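Local structure of integron cassette protein Vpc_cass2 (Vibrio paracholerae, 3JRT) at residues 29-34 with 90-95; 51-54 with 58-61; 108-113 with 160-165. The protein is of unknown function but is a two-subunit, mainly helical protein without strands, encoded by a mobile gene cassette of an integron. One frame throughout, in Å; residues are numbered along the deposited sequence.

How the contacts relate
The three contacts illustrate how a helical fold is tied together at widely separated points. Contacts 1 and 2 both use helix 27-53, one near its start and the other at its end, and their centres lie 38 Å apart on opposite sides of the chain's centre. Contact 2 is nested within the loop that contact 1 closes: it lies at the turn joining helices 27-53 and 64-91, and contact 1 lies at their other ends; both also touch the second subunit. Contact 3 follows them in the chain and joins helix 104-116 to helix 157-163 closer to the middle. Its centre is 18 Å from that of contact 1 and 25 Å from that of contact 2.

Contact 1 of 3, residues 29-34 with 90-95; sequences IEIEEI and QKYGKE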
loop_
_atom_site.group_PDB
_atom_site.type_symbol
_atom_site.label_atom_id
_atom_site.label_comp_id
_atom_site.label_asym_id
_atom_site.label_seq_id
_atom_site.Cartn_x
_atom_site.Cartn_y
_atom_site.Cartn_z
ATOM N N ILE A 29 -2.764 24.670 -1.907
ATOM C CA ILE A 29 -2.975 23.950 -0.663
ATOM C C ILE A 29 -2.925 22.438 -0.912
ATOM O O ILE A 29 -2.296 21.693 -0.161
ATOM C CB ILE A 29 -4.327 24.301 -0.040
ATOM C CG1 ILE A 29 -4.276 25.689 0.597
ATOM C CG2 ILE A 29 -4.702 23.280 1.007
ATOM C CD1 ILE A 29 -5.625 26.177 1.069
ATOM N N GLU A 30 -3.605 22.006 -1.971
ATOM C CA GLU A 30 -3.726 20.604 -2.301
ATOM C C GLU A 30 -2.337 20.084 -2.655
ATOM O O GLU A 30 -1.914 19.030 -2.183
ATOM C CB GLU A 30 -4.700 20.426 -3.472
ATOM C CG GLU A 30 -4.383 19.246 -4.388
ATOM C CD GLU A 30 -5.172 19.287 -5.689
ATOM O OE1 GLU A 30 -6.194 20.001 -5.725
ATOM O OE2 GLU A 30 -4.777 18.614 -6.673
ATOM N N ILE A 31 -1.628 20.859 -3.469
ATOM C CA ILE A 31 -0.284 20.523 -3.897
ATOM C C ILE A 31 0.686 20.403 -2.719
ATOM O O ILE A 31 1.430 19.434 -2.641
ATOM C CB ILE A 31 0.235 21.521 -4.954
ATOM C CG1 ILE A 31 -0.540 21.355 -6.261
ATOM C CG2 ILE A 31 1.718 21.306 -5.229
ATOM C CD1 ILE A 31 -0.289 22.477 -7.262
ATOM N N GLU A 32 0.680 21.361 -1.799
ATOM C CA GLU A 32 1.524 21.228 -0.608
ATOM C C GLU A 32 1.196 19.935 0.130
ATOM O O GLU A 32 2.097 19.229 0.582
ATOM C CB GLU A 32 1.366 22.421 0.339
ATOM C CG GLU A 32 2.401 22.483 1.474
ATOM C CD GLU A 32 2.055 21.596 2.672
ATOM O OE1 GLU A 32 0.868 21.236 2.841
ATOM O OE2 GLU A 32 2.973 21.262 3.455
ATOM N N GLU A 33 -0.095 19.633 0.250
ATOM C CA GLU A 33 -0.546 18.428 0.937
ATOM C C GLU A 33 0.019 17.164 0.303
ATOM O O GLU A 33 0.626 16.334 0.968
ATOM C CB GLU A 33 -2.069 18.342 0.923
ATOM C CG GLU A 33 -2.718 19.246 1.939
ATOM C CD GLU A 33 -4.224 19.122 1.964
ATOM O OE1 GLU A 33 -4.810 18.588 0.992
ATOM O OE2 GLU A 33 -4.818 19.568 2.965
ATOM N N ILE A 34 -0.210 17.032 -0.992
ATOM C CA ILE A 34 0.195 15.867 -1.734
ATOM C C ILE A 34 1.715 15.699 -1.703
ATOM O O ILE A 34 2.221 14.599 -1.445
ATOM C CB ILE A 34 -0.314 15.951 -3.153
ATOM C CG1 ILE A 34 -1.847 15.846 -3.154
ATOM C CG2 ILE A 34 0.302 14.852 -4.002
ATOM C CD1 ILE A 34 -2.489 16.170 -4.503
ATOM N N GLN A 90 1.852 15.902 -14.373
ATOM C CA GLN A 90 1.049 16.065 -15.582
ATOM C C GLN A 90 -0.203 16.915 -15.352
ATOM O O GLN A 90 -0.820 17.389 -16.306
ATOM C CB GLN A 90 0.698 14.712 -16.218
ATOM C CG GLN A 90 -0.226 13.821 -15.395
ATOM C CD GLN A 90 -0.404 12.441 -16.022
ATOM O OE1 GLN A 90 0.269 12.099 -16.996
ATOM N NE2 GLN A 90 -1.310 11.644 -15.461
ATOM N N LYS A 91 -0.572 17.118 -14.092
ATOM C CA LYS A 91 -1.732 17.946 -13.788
ATOM C C LYS A 91 -1.376 19.410 -13.536
ATOM O O LYS A 91 -2.222 20.286 -13.694
ATOM C CB LYS A 91 -2.526 17.386 -12.611
ATOM C CG LYS A 91 -3.671 18.281 -12.188
ATOM C CD LYS A 91 -4.766 17.499 -11.502
ATOM C CE LYS A 91 -5.964 18.394 -11.215
ATOM N NZ LYS A 91 -6.940 17.754 -10.283
ATOM N N TYR A 92 -0.123 19.678 -13.173
ATOM C CA TYR A 92 0.258 21.024 -12.752
ATOM C C TYR A 92 1.541 21.629 -13.349
ATOM O O TYR A 92 2.443 22.012 -12.611
ATOM C CB TYR A 92 0.318 21.094 -11.216
ATOM C CG TYR A 92 -1.026 20.897 -10.527
ATOM C CD1 TYR A 92 -2.113 21.709 -10.836
ATOM C CD2 TYR A 92 -1.203 19.898 -9.568
ATOM C CE1 TYR A 92 -3.337 21.535 -10.213
ATOM C CE2 TYR A 92 -2.423 19.716 -8.938
ATOM C CZ TYR A 92 -3.485 20.541 -9.265
ATOM O OH TYR A 92 -4.699 20.373 -8.647
ATOM N N GLY A 93 1.604 21.761 -14.675
ATOM C CA GLY A 93 2.589 22.633 -15.308
ATOM C C GLY A 93 2.497 24.062 -14.780
ATOM O O GLY A 93 3.167 24.978 -15.259
ATOM N N LYS A 94 1.626 24.281 -13.804
ATOM C CA LYS A 94 1.597 25.532 -13.068
ATOM C C LYS A 94 2.755 25.621 -12.097
ATOM O O LYS A 94 2.636 26.262 -11.076
ATOM C CB LYS A 94 0.305 25.653 -12.288
ATOM C CG LYS A 94 -0.500 24.452 -12.393
ATOM C CD LYS A 94 -1.890 24.735 -12.772
ATOM C CE LYS A 94 -2.443 23.531 -13.483
ATOM N NZ LYS A 94 -3.885 23.388 -13.269
ATOM N N GLU A 95 3.872 24.981 -12.428
ATOM C CA GLU A 95 5.085 25.073 -11.624
ATOM C C GLU A 95 6.346 25.045 -12.483
ATOM O O GLU A 95 7.188 25.940 -12.390
ATOM C CB GLU A 95 5.117 23.963 -10.563
ATOM C CG GLU A 95 4.869 22.554 -11.094
ATOM C CD GLU A 95 4.579 21.537 -9.991
ATOM O OE1 GLU A 95 4.765 21.863 -8.799
ATOM O OE2 GLU A 95 4.162 20.402 -10.314
#
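Ile31, on helix 27-53, and Tyr92, where the chain has just left helix 64-91, face each other with their CA atoms 8.9 Å apart, so the gap between the backbones is bridged by side chains alone. The phenol ring of Tyr92 does most of this. Its CG is anti to its own carbonyl carbon (chi1 -65°), which sends the ring across to the opposing helix. There the end of Ile31 lies over one face in a CH-pi contact: Ile31 CD1 is 3.7 Å from the centroid of the Tyr92 ring and displaced toward the rim, while Ile31 CG1 reaches Tyr92 CE2, also at 3.7 Å. The aliphatic part of Lys91 covers the other face, its CG sitting above the ring centre, and the ring is thereby sandwiched.

The two helices run antiparallel as a long hairpin, and this contact closes the end remote from the connecting loop. Here the ring also carries a polar tie, for Tyr92 OH donates a hydrogen bond to Glu30 OE2 at 2.6 Å. The hydroxyl comes from above the carboxylate plane, 50° out of it. Glu30 is buried; its other oxygen, OE1, forms a salt bridge with Lys134 of the second subunit, so one carboxylate serves both the hairpin and the dimer interface. Lys91 NZ, 4.3 Å from Glu30 OE2, is too distant for a salt bridge but may further stabilise the negative charge.

Contact 2 of 3, residues 51-54 with 58-61; sequences DYEG and LREP
Tyr52 and Leu58 form the packed half of this contact, while Glu53 and Arg59 form the more open half, with the arginine outermost. On the packed side, the Leu58 methyl CD1 meets the rim of the Tyr52 ring near its plane, 3.8 Å from Tyr52 CD2, and lies 3.9 Å from the Tyr52 carbonyl oxygen. Both residues are buried and both rest on Ile70 of helix 64-91, which thus touches both sides of the turn. The far end of the phenol belongs to the dimer: Tyr52 OH is hydrogen-bonded to Asp51 of the second subunit, and the same bond recurs with the subunits exchanged.

Between these residues the chain leaves helix 27-53 and reverses through a short loop toward helix 64-91, making the connection of an antiparallel helical hairpin. The end of the first helix is marked by a backbone bond from Gly54 N to Asp51 O of 3.1 Å.

The outer side is a salt bridge between Arg59 and Glu53. Arg59 presents its guanidinium side-on, and NE and NH2 converge on a single oxygen, Glu53 OE1. Arg59 NH2 lies 3.1 Å and Arg59 NE 3.3 Å from Glu53 OE1, with angles at hydrogen of 143° and 137°, so neither bond is straight. Both donors approach from the same face of the carboxylate, with NE on the syn side and NH2 on the anti side. A bend at chi2 (-58°) turns the glutamate toward the loop. Its second oxygen, OE2, makes a salt bridge with Arg67 and a hydrogen bond with Trp71, both of helix 64-91. Since Glu53 and Arg59 also touch a crystal neighbour, lattice packing may influence their conformations.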
loop_
_atom_site.group_PDB
_atom_site.type_symbol
_atom_site.label_atom_id
_atom_site.label_comp_id
_atom_site.label_asym_id
_atom_site.label_seq_id
_atom_site.Cartn_x
_atom_site.Cartn_y
_atom_site.Cartn_z
ATOM N N ASP A 51 14.690 -1.683 7.313
ATOM C CA ASP A 51 14.634 -2.231 8.668
ATOM C C ASP A 51 14.533 -3.754 8.627
ATOM O O ASP A 51 15.314 -4.452 9.273
ATOM C CB ASP A 51 13.464 -1.646 9.462
ATOM C CG ASP A 51 13.728 -0.230 9.927
ATOM O OD1 ASP A 51 14.873 0.239 9.749
ATOM O OD2 ASP A 51 12.794 0.417 10.465
ATOM N N TYR A 52 13.581 -4.269 7.854
ATOM C CA TYR A 52 13.371 -5.715 7.790
ATOM C C TYR A 52 14.505 -6.456 7.087
ATOM O O TYR A 52 14.872 -7.557 7.489
ATOM C CB TYR A 52 11.986 -6.072 7.213
ATOM C CG TYR A 52 10.909 -5.881 8.250
ATOM C CD1 TYR A 52 10.247 -4.667 8.381
ATOM C CD2 TYR A 52 10.588 -6.902 9.137
ATOM C CE1 TYR A 52 9.285 -4.486 9.356
ATOM C CE2 TYR A 52 9.617 -6.732 10.115
ATOM C CZ TYR A 52 8.971 -5.518 10.219
ATOM O OH TYR A 52 8.016 -5.337 11.192
ATOM N N GLU A 53 15.085 -5.842 6.066
ATOM C CA GLU A 53 16.242 -6.426 5.405
ATOM C C GLU A 53 17.427 -6.516 6.359
ATOM O O GLU A 53 18.348 -7.285 6.138
ATOM C CB GLU A 53 16.606 -5.645 4.146
ATOM C CG GLU A 53 15.711 -5.985 2.959
ATOM C CD GLU A 53 15.756 -7.471 2.609
ATOM O OE1 GLU A 53 16.851 -7.979 2.279
ATOM O OE2 GLU A 53 14.698 -8.134 2.663
ATOM N N GLY A 54 17.394 -5.735 7.431
ATOM C CA GLY A 54 18.453 -5.780 8.420
ATOM C C GLY A 54 18.297 -6.966 9.358
ATOM O O GLY A 54 19.101 -7.168 10.263
ATOM N N LEU A 58 15.429 -13.406 8.145
ATOM C CA LEU A 58 14.308 -13.326 7.222
ATOM C C LEU A 58 14.659 -13.774 5.806
ATOM O O LEU A 58 13.774 -13.941 4.969
ATOM C CB LEU A 58 13.675 -11.933 7.215
ATOM C CG LEU A 58 12.876 -11.661 8.484
ATOM C CD1 LEU A 58 12.242 -10.266 8.461
ATOM C CD2 LEU A 58 11.814 -12.763 8.689
ATOM N N ARG A 59 15.940 -13.993 5.544
ATOM C CA ARG A 59 16.369 -14.475 4.232
ATOM C C ARG A 59 16.421 -16.004 4.166
ATOM O O ARG A 59 16.816 -16.582 3.152
ATOM C CB ARG A 59 17.723 -13.864 3.843
ATOM C CG ARG A 59 17.629 -12.386 3.475
ATOM C CD ARG A 59 18.997 -11.761 3.327
ATOM N NE ARG A 59 18.913 -10.305 3.252
ATOM C CZ ARG A 59 19.969 -9.504 3.129
ATOM N NH1 ARG A 59 21.190 -10.026 3.070
ATOM N NH2 ARG A 59 19.806 -8.187 3.067
ATOM N N GLU A 60 16.035 -16.654 5.259
ATOM C CA GLU A 60 16.011 -18.114 5.302
ATOM C C GLU A 60 14.768 -18.655 4.599
ATOM O O GLU A 60 13.750 -17.961 4.508
ATOM C CB GLU A 60 16.095 -18.608 6.738
ATOM C CG GLU A 60 17.448 -18.355 7.353
ATOM C CD GLU A 60 17.478 -18.685 8.822
ATOM O OE1 GLU A 60 16.455 -19.178 9.336
ATOM O OE2 GLU A 60 18.520 -18.449 9.464
ATOM N N PRO A 61 14.858 -19.881 4.068
ATOM C CA PRO A 61 13.773 -20.450 3.255
ATOM C C PRO A 61 12.406 -20.512 3.958
ATOM O O PRO A 61 11.387 -20.291 3.307
ATOM C CB PRO A 61 14.272 -21.858 2.944
ATOM C CG PRO A 61 15.779 -21.768 3.069
ATOM C CD PRO A 61 16.009 -20.790 4.181
#

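Contact 3 of 3, residues 108-113 with 160-165; sequences GVYNNE and LDWICP
An aromatic pair with nearly parallel but displaced planes joins helix 104-116 to helix 157-163, close to the middle of the fold, with no hydrogen bond between the two segments. Tyr110 and Trp162 supply the rings. The phenol plane and that of the five-membered ring of the indole are only 14° apart, yet their centroids are separated by 5.1 Å, which leaves little of one ring over the other. Contact therefore falls along one side of the phenol: Tyr110 CE1 stands 3.5 Å from Trp162 NE1, and Tyr110 CD1 lies 3.5 Å from Trp162 CZ2. Measured from the indole plane, Tyr110 CE1 is 3.2 Å above it and offset toward the rim.

The phenol and the indole reach out from their helices in opposing senses. Trp162 places CG anti to its backbone N (chi1 -180°), and this carries the indole out from its helix to the opposing one. One turn along from Tyr110, Glu113 adds its aliphatic base, with Glu113 CB 3.6 Å from Trp162 CZ2, while its carboxylate plane stands almost perpendicular to the indole (82°).

The Tyr110 hydroxyl is satisfied elsewhere, by a hydrogen bond to the backbone oxygen of Ser174. The phenol also packs on Leu177 and Val180 of helix 177-188 and on Tyr85 of helix 64-91, whereas Trp162 meets the ring of Phe159 on its own helix and exchanges a backbone hydrogen bond with Leu177.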
loop_
_atom_site.group_PDB
_atom_site.type_symbol
_atom_site.label_atom_id
_atom_site.label_comp_id
_atom_site.label_asym_id
_atom_site.label_seq_id
_atom_site.Cartn_x
_atom_site.Cartn_y
_atom_site.Cartn_z
ATOM N N GLY A 108 11.537 17.336 -14.187
ATOM C CA GLY A 108 11.256 16.556 -15.378
ATOM C C GLY A 108 12.149 15.337 -15.481
ATOM O O GLY A 108 11.766 14.320 -16.063
ATOM N N VAL A 109 13.346 15.441 -14.913
ATOM C CA VAL A 109 14.292 14.333 -14.927
ATOM C C VAL A 109 13.733 13.166 -14.128
ATOM O O VAL A 109 13.660 12.037 -14.613
ATOM C CB VAL A 109 15.643 14.739 -14.331
ATOM C CG1 VAL A 109 16.488 13.504 -14.059
ATOM C CG2 VAL A 109 16.366 15.710 -15.265
ATOM N N TYR A 110 13.321 13.448 -12.900
ATOM C CA TYR A 110 12.734 12.418 -12.061
ATOM C C TYR A 110 11.410 11.936 -12.639
ATOM O O TYR A 110 11.119 10.744 -12.644
ATOM C CB TYR A 110 12.621 12.900 -10.615
ATOM C CG TYR A 110 13.959 12.824 -9.927
ATOM C CD1 TYR A 110 14.254 11.797 -9.054
ATOM C CD2 TYR A 110 14.947 13.744 -10.205
ATOM C CE1 TYR A 110 15.494 11.714 -8.446
ATOM C CE2 TYR A 110 16.184 13.672 -9.607
ATOM C CZ TYR A 110 16.456 12.657 -8.729
ATOM O OH TYR A 110 17.700 12.590 -8.141
ATOM N N ASN A 111 10.628 12.862 -13.172
ATOM C CA ASN A 111 9.410 12.479 -13.862
ATOM C C ASN A 111 9.717 11.462 -14.962
ATOM O O ASN A 111 8.998 10.476 -15.137
ATOM C CB ASN A 111 8.711 13.716 -14.432
ATOM C CG ASN A 111 7.336 13.403 -14.987
ATOM O OD1 ASN A 111 7.199 12.887 -16.096
ATOM N ND2 ASN A 111 6.314 13.707 -14.217
ATOM N N ASN A 112 10.814 11.679 -15.678
ATOM C CA ASN A 112 11.137 10.827 -16.817
ATOM C C ASN A 112 11.650 9.447 -16.415
ATOM O O ASN A 112 11.286 8.430 -17.016
ATOM C CB ASN A 112 12.137 11.512 -17.738
ATOM C CG ASN A 112 12.099 10.950 -19.139
ATOM O OD1 ASN A 112 11.035 10.585 -19.641
ATOM N ND2 ASN A 112 13.259 10.873 -19.779
ATOM N N GLU A 113 12.502 9.419 -15.399
ATOM C CA GLU A 113 13.002 8.165 -14.867
ATOM C C GLU A 113 11.843 7.229 -14.531
ATOM O O GLU A 113 11.824 6.064 -14.931
ATOM C CB GLU A 113 13.825 8.433 -13.618
ATOM C CG GLU A 113 15.009 9.340 -13.859
ATOM C CD GLU A 113 16.167 8.611 -14.493
ATOM O OE1 GLU A 113 17.296 8.771 -13.985
ATOM O OE2 GLU A 113 15.953 7.877 -15.487
ATOM N N LEU A 160 16.668 2.116 -4.031
ATOM C CA LEU A 160 16.238 2.632 -2.730
ATOM C C LEU A 160 16.924 3.971 -2.424
ATOM O O LEU A 160 16.282 4.914 -1.966
ATOM C CB LEU A 160 16.526 1.621 -1.618
ATOM C CG LEU A 160 15.678 0.345 -1.606
ATOM C CD1 LEU A 160 15.979 -0.517 -0.378
ATOM C CD2 LEU A 160 14.175 0.654 -1.677
ATOM N N ASP A 161 18.231 4.046 -2.673
ATOM C CA ASP A 161 18.981 5.275 -2.404
ATOM C C ASP A 161 18.511 6.400 -3.305
ATOM O O ASP A 161 18.546 7.570 -2.933
ATOM C CB ASP A 161 20.484 5.054 -2.588
ATOM C CG ASP A 161 21.149 4.547 -1.332
ATOM O OD1 ASP A 161 20.447 4.382 -0.313
ATOM O OD2 ASP A 161 22.370 4.307 -1.364
ATOM N N TRP A 162 18.072 6.026 -4.499
ATOM C CA TRP A 162 17.519 6.971 -5.451
ATOM C C TRP A 162 16.171 7.520 -4.977
ATOM O O TRP A 162 15.836 8.664 -5.259
ATOM C CB TRP A 162 17.365 6.292 -6.808
ATOM C CG TRP A 162 16.804 7.161 -7.887
ATOM C CD1 TRP A 162 17.493 8.050 -8.679
ATOM C CD2 TRP A 162 15.447 7.201 -8.333
ATOM N NE1 TRP A 162 16.639 8.644 -9.577
ATOM C CE2 TRP A 162 15.379 8.143 -9.387
ATOM C CE3 TRP A 162 14.285 6.528 -7.953
ATOM C CZ2 TRP A 162 14.193 8.425 -10.062
ATOM C CZ3 TRP A 162 13.103 6.827 -8.609
ATOM C CH2 TRP A 162 13.066 7.766 -9.653
ATOM N N ILE A 163 15.388 6.695 -4.288
ATOM C CA ILE A 163 14.140 7.167 -3.703
ATOM C C ILE A 163 14.451 8.033 -2.493
ATOM O O ILE A 163 14.068 9.194 -2.420
ATOM C CB ILE A 163 13.259 6.013 -3.207
ATOM C CG1 ILE A 163 12.817 5.110 -4.359
ATOM C CG2 ILE A 163 12.039 6.572 -2.461
ATOM C CD1 ILE A 163 11.889 5.793 -5.333
ATOM N N CYS A 164 15.164 7.446 -1.542
ATOM C CA CYS A 164 15.440 8.106 -0.290
ATOM C C CYS A 164 16.646 7.481 0.399
ATOM O O CYS A 164 16.522 6.423 1.012
ATOM C CB CYS A 164 14.228 7.975 0.619
ATOM S SG CYS A 164 14.323 8.961 2.148
ATOM N N PRO A 165 17.805 8.159 0.335
ATOM C CA PRO A 165 19.066 7.712 0.938
ATOM C C PRO A 165 19.034 7.898 2.453
ATOM O O PRO A 165 18.247 8.701 2.934
ATOM C CB PRO A 165 20.103 8.680 0.351
ATOM C CG PRO A 165 19.314 9.751 -0.437
ATOM C CD PRO A 165 17.871 9.559 -0.120
#